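Putative Fe-S biosynthesis protein (Lactobacillus salivarius, PDB 2P2E) is of unknown function but, as a member of the iron-sulphur cluster biosynthesis family, may take part in assembling Fe-S clusters. Local coordinates at residues Met58-Ser70 / Tyr76-Met89. Numbering follows the deposited sequence.
Sequences MDYKKDYNEVIDS and YYKGYSKMYMDDNM
Tyr76 receives the ring of Tyr60 edge-to-face: Tyr60 CE1 stands over the centre of the Tyr76 ring, and the two planes meet at 62°. Val67 lies alongside Tyr76 on the same side of the sheet, its CG2 branch close to CE1 of the ring.

Tyr77 pairs with Glu66 through two backbone hydrogen bonds, Glu66 N to Tyr77 O (3.0 Å) and Tyr77 N to Glu66 O (2.9 Å). With chi1 at 68°, CG of Tyr77 lies between the backbone N and the carbonyl carbon, which turns the ring back over strand 66-70. Glu66 CB sits over one face of this ring, 3.7 Å from its centroid. Ile68 crosses the ring at about a right angle and meets CE2 with its CG1. A water in the ring plane donates to Val67 O and also binds Tyr77 OH.

Lys78 runs beside Tyr64, placing CG over a face of that ring, 4.0 Å from the centroid. Its NZ goes on to Asp32 and to the carbonyls of Phe30 and Val34, while Tyr64 OH binds Asp29. Gly79 N meets a lone pair of the side-chain oxygen Asn65 OD1, within the plane of that amide, in a hydrogen bond of 2.7 Å. Lys82 reaches Glu66 with an extended chain, forming a long salt bridge of 3.6 Å between NZ and OE1. Met85 SE and Met89 CE both approach Ile68 CD1.

Strands 66-70 and 75-77 form an antiparallel beta hairpin, lying in the sheet between strands 4-7 and 24-30, with a classic beta bulge where Asn65 and Glu66 face Tyr77.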
# COMPACT_ATOMS: atom_id res chain seq x y z
N MSE A 58 -14.44 6.24 -4.62
CA MSE A 58 -14.50 6.12 -3.17
C MSE A 58 -13.74 7.26 -2.50
O MSE A 58 -12.79 7.80 -3.07
CB MSE A 58 -13.93 4.75 -2.76
CG MSE A 58 -14.83 3.59 -3.20
SE MSE A 58 -13.97 1.84 -3.29
CE MSE A 58 -14.37 1.41 -5.17
N ASP A 59 -14.16 7.64 -1.31
CA ASP A 59 -13.51 8.74 -0.61
C ASP A 59 -12.25 8.34 0.16
O ASP A 59 -12.30 8.05 1.35
CB ASP A 59 -14.49 9.42 0.34
CG ASP A 59 -13.86 10.55 1.11
OD1 ASP A 59 -13.14 11.38 0.49
OD2 ASP A 59 -14.07 10.61 2.35
N TYR A 60 -11.13 8.34 -0.55
CA TYR A 60 -9.85 7.98 0.01
C TYR A 60 -8.99 9.22 0.08
O TYR A 60 -7.97 9.24 0.75
CB TYR A 60 -9.18 6.96 -0.90
CG TYR A 60 -8.84 7.52 -2.26
CD1 TYR A 60 -7.63 8.17 -2.48
CD2 TYR A 60 -9.74 7.45 -3.32
CE1 TYR A 60 -7.31 8.73 -3.72
CE2 TYR A 60 -9.45 8.01 -4.57
CZ TYR A 60 -8.23 8.65 -4.76
OH TYR A 60 -7.92 9.22 -5.99
N LYS A 61 -9.40 10.25 -0.63
CA LYS A 61 -8.63 11.49 -0.67
C LYS A 61 -8.44 12.17 0.69
O LYS A 61 -7.31 12.37 1.13
CB LYS A 61 -9.29 12.48 -1.63
CG LYS A 61 -9.31 12.03 -3.08
CD LYS A 61 -7.88 11.88 -3.64
CE LYS A 61 -7.09 13.20 -3.61
NZ LYS A 61 -5.68 13.06 -4.13
N LYS A 62 -9.54 12.52 1.34
CA LYS A 62 -9.46 13.21 2.62
C LYS A 62 -8.48 12.56 3.59
O LYS A 62 -7.69 13.26 4.24
CB LYS A 62 -10.84 13.29 3.25
CG LYS A 62 -10.88 14.02 4.59
CD LYS A 62 -12.33 14.40 4.98
CE LYS A 62 -12.45 14.88 6.43
NZ LYS A 62 -12.26 13.76 7.41
N ASP A 63 -8.51 11.24 3.67
CA ASP A 63 -7.63 10.50 4.58
C ASP A 63 -6.25 10.20 3.98
O ASP A 63 -5.24 10.58 4.55
CB ASP A 63 -8.32 9.21 5.01
CG ASP A 63 -9.66 9.46 5.68
OD1 ASP A 63 -9.69 10.26 6.64
OD2 ASP A 63 -10.68 8.88 5.24
N TYR A 64 -6.22 9.50 2.86
CA TYR A 64 -4.96 9.17 2.20
C TYR A 64 -4.59 10.42 1.44
O TYR A 64 -4.69 10.49 0.22
CB TYR A 64 -5.19 8.00 1.27
CG TYR A 64 -5.64 6.81 2.06
CD1 TYR A 64 -4.70 5.96 2.63
CD2 TYR A 64 -6.98 6.61 2.35
CE1 TYR A 64 -5.09 4.94 3.48
CE2 TYR A 64 -7.38 5.58 3.21
CZ TYR A 64 -6.42 4.76 3.78
OH TYR A 64 -6.76 3.76 4.65
N ASN A 65 -4.15 11.41 2.20
CA ASN A 65 -3.82 12.74 1.72
C ASN A 65 -2.42 12.98 1.21
O ASN A 65 -2.10 14.10 0.81
CB ASN A 65 -4.11 13.73 2.83
CG ASN A 65 -3.31 13.43 4.08
OD1 ASN A 65 -3.05 12.27 4.39
ND2 ASN A 65 -2.92 14.47 4.80
N GLU A 66 -1.56 11.98 1.25
CA GLU A 66 -0.21 12.17 0.75
C GLU A 66 0.16 11.12 -0.28
O GLU A 66 -0.45 10.06 -0.36
CB GLU A 66 0.79 12.21 1.90
CG GLU A 66 0.87 13.60 2.53
CD GLU A 66 1.89 13.70 3.65
OE1 GLU A 66 3.03 13.24 3.47
OE2 GLU A 66 1.53 14.26 4.72
N VAL A 67 1.16 11.43 -1.09
CA VAL A 67 1.56 10.52 -2.14
C VAL A 67 2.98 10.04 -2.07
O VAL A 67 3.87 10.73 -1.59
CB VAL A 67 1.39 11.16 -3.52
CG1 VAL A 67 1.59 10.10 -4.60
CG2 VAL A 67 0.02 11.81 -3.64
N ILE A 68 3.17 8.83 -2.58
CA ILE A 68 4.46 8.19 -2.65
C ILE A 68 4.69 7.94 -4.14
O ILE A 68 3.82 7.37 -4.80
CB ILE A 68 4.45 6.83 -1.92
CG1 ILE A 68 4.18 7.06 -0.44
CG2 ILE A 68 5.78 6.11 -2.12
CD1 ILE A 68 3.95 5.81 0.33
N ASP A 69 5.82 8.39 -4.67
CA ASP A 69 6.13 8.18 -6.08
C ASP A 69 6.70 6.78 -6.23
O ASP A 69 7.41 6.30 -5.36
CB ASP A 69 7.18 9.17 -6.57
CG ASP A 69 6.75 10.61 -6.43
OD1 ASP A 69 5.69 10.97 -6.99
OD2 ASP A 69 7.47 11.38 -5.76
N SER A 70 6.38 6.12 -7.33
CA SER A 70 6.88 4.78 -7.58
C SER A 70 6.90 4.48 -9.06
O SER A 70 6.24 5.16 -9.85
CB SER A 70 5.99 3.74 -6.89
OG SER A 70 5.08 3.17 -7.80
N TYR A 76 -1.13 6.23 -2.39
CA TYR A 76 -1.62 7.24 -1.48
C TYR A 76 -1.55 6.71 -0.07
O TYR A 76 -1.64 5.50 0.13
CB TYR A 76 -3.06 7.61 -1.85
CG TYR A 76 -3.11 8.41 -3.11
CD1 TYR A 76 -3.01 9.79 -3.09
CD2 TYR A 76 -3.18 7.78 -4.35
CE1 TYR A 76 -2.98 10.53 -4.26
CE2 TYR A 76 -3.15 8.51 -5.53
CZ TYR A 76 -3.04 9.88 -5.48
OH TYR A 76 -3.03 10.61 -6.65
N TYR A 77 -1.35 7.59 0.90
CA TYR A 77 -1.26 7.16 2.28
C TYR A 77 -1.68 8.26 3.25
O TYR A 77 -1.66 9.45 2.91
CB TYR A 77 0.16 6.70 2.61
CG TYR A 77 1.17 7.81 2.62
CD1 TYR A 77 1.65 8.34 3.82
CD2 TYR A 77 1.67 8.32 1.43
CE1 TYR A 77 2.60 9.36 3.83
CE2 TYR A 77 2.61 9.34 1.43
CZ TYR A 77 3.07 9.85 2.63
OH TYR A 77 4.01 10.84 2.61
N LYS A 78 -2.07 7.85 4.45
CA LYS A 78 -2.49 8.80 5.46
C LYS A 78 -1.25 9.54 5.92
O LYS A 78 -0.26 8.93 6.33
CB LYS A 78 -3.16 8.06 6.62
CG LYS A 78 -4.43 7.36 6.19
CD LYS A 78 -5.10 6.60 7.31
CE LYS A 78 -4.36 5.33 7.66
NZ LYS A 78 -5.20 4.43 8.50
N GLY A 79 -1.30 10.86 5.82
CA GLY A 79 -0.16 11.67 6.22
C GLY A 79 0.58 11.18 7.44
O GLY A 79 1.74 10.79 7.34
N TYR A 80 -0.09 11.17 8.58
CA TYR A 80 0.52 10.76 9.84
C TYR A 80 1.32 9.47 9.83
O TYR A 80 2.36 9.39 10.46
CB TYR A 80 -0.55 10.67 10.93
CG TYR A 80 -1.56 9.57 10.75
CD1 TYR A 80 -1.37 8.33 11.35
CD2 TYR A 80 -2.73 9.77 10.02
CE1 TYR A 80 -2.33 7.32 11.24
CE2 TYR A 80 -3.69 8.77 9.90
CZ TYR A 80 -3.48 7.55 10.52
OH TYR A 80 -4.45 6.57 10.44
N SER A 81 0.85 8.44 9.13
CA SER A 81 1.58 7.18 9.12
C SER A 81 2.97 7.34 8.53
O SER A 81 3.78 6.41 8.57
CB SER A 81 0.79 6.11 8.36
OG SER A 81 0.39 6.57 7.09
N LYS A 82 3.25 8.52 8.00
CA LYS A 82 4.55 8.81 7.40
C LYS A 82 5.64 8.55 8.43
O LYS A 82 6.77 8.23 8.07
CB LYS A 82 4.57 10.28 6.98
CG LYS A 82 5.75 10.71 6.14
CD LYS A 82 5.56 12.16 5.69
CE LYS A 82 6.69 12.64 4.76
NZ LYS A 82 6.48 14.06 4.32
N MSE A 83 5.28 8.69 9.70
CA MSE A 83 6.23 8.49 10.79
C MSE A 83 6.65 7.03 10.93
O MSE A 83 7.66 6.72 11.57
CB MSE A 83 5.64 8.99 12.12
CG MSE A 83 4.50 8.15 12.67
SE MSE A 83 3.83 8.84 14.39
CE MSE A 83 5.51 8.77 15.40
N TYR A 84 5.88 6.14 10.32
CA TYR A 84 6.18 4.72 10.39
C TYR A 84 6.88 4.22 9.14
O TYR A 84 7.20 3.04 9.02
CB TYR A 84 4.91 3.92 10.62
CG TYR A 84 4.29 4.21 11.95
CD1 TYR A 84 5.01 4.05 13.12
CD2 TYR A 84 2.97 4.65 12.04
CE1 TYR A 84 4.45 4.33 14.36
CE2 TYR A 84 2.40 4.93 13.28
CZ TYR A 84 3.14 4.77 14.43
OH TYR A 84 2.59 5.09 15.66
N MSE A 85 7.13 5.13 8.21
CA MSE A 85 7.77 4.75 6.97
C MSE A 85 9.22 5.17 6.87
O MSE A 85 9.80 5.72 7.80
CB MSE A 85 6.97 5.31 5.80
CG MSE A 85 5.51 4.86 5.78
SE MSE A 85 4.46 5.84 4.47
CE MSE A 85 2.70 5.10 4.88
N ASP A 86 9.79 4.90 5.70
CA ASP A 86 11.18 5.21 5.38
C ASP A 86 11.13 6.08 4.12
O ASP A 86 10.18 6.00 3.33
CB ASP A 86 11.90 3.91 5.06
CG ASP A 86 13.30 3.91 5.55
OD1 ASP A 86 14.09 4.75 5.05
OD2 ASP A 86 13.62 3.06 6.42
N ASP A 87 12.15 6.91 3.90
CA ASP A 87 12.17 7.77 2.72
C ASP A 87 12.31 6.99 1.42
O ASP A 87 11.75 7.36 0.39
CB ASP A 87 13.30 8.79 2.84
CG ASP A 87 13.04 9.80 3.94
OD1 ASP A 87 12.05 10.56 3.84
OD2 ASP A 87 13.82 9.84 4.91
N ASN A 88 13.06 5.91 1.48
CA ASN A 88 13.26 5.10 0.30
C ASN A 88 12.90 3.68 0.66
O ASN A 88 13.67 3.00 1.34
CB ASN A 88 14.71 5.17 -0.14
CG ASN A 88 14.89 4.78 -1.59
OD1 ASN A 88 14.25 5.35 -2.48
ND2 ASN A 88 15.75 3.80 -1.84
N MSE A 89 11.74 3.22 0.21
CA MSE A 89 11.32 1.88 0.53
C MSE A 89 11.26 0.97 -0.66
O MSE A 89 11.42 1.40 -1.80
CB MSE A 89 9.96 1.93 1.18
CG MSE A 89 9.94 2.73 2.44
SE MSE A 89 8.14 2.94 3.05
CE MSE A 89 7.62 4.43 1.93
O HOH W 1 5.50 11.70 0.55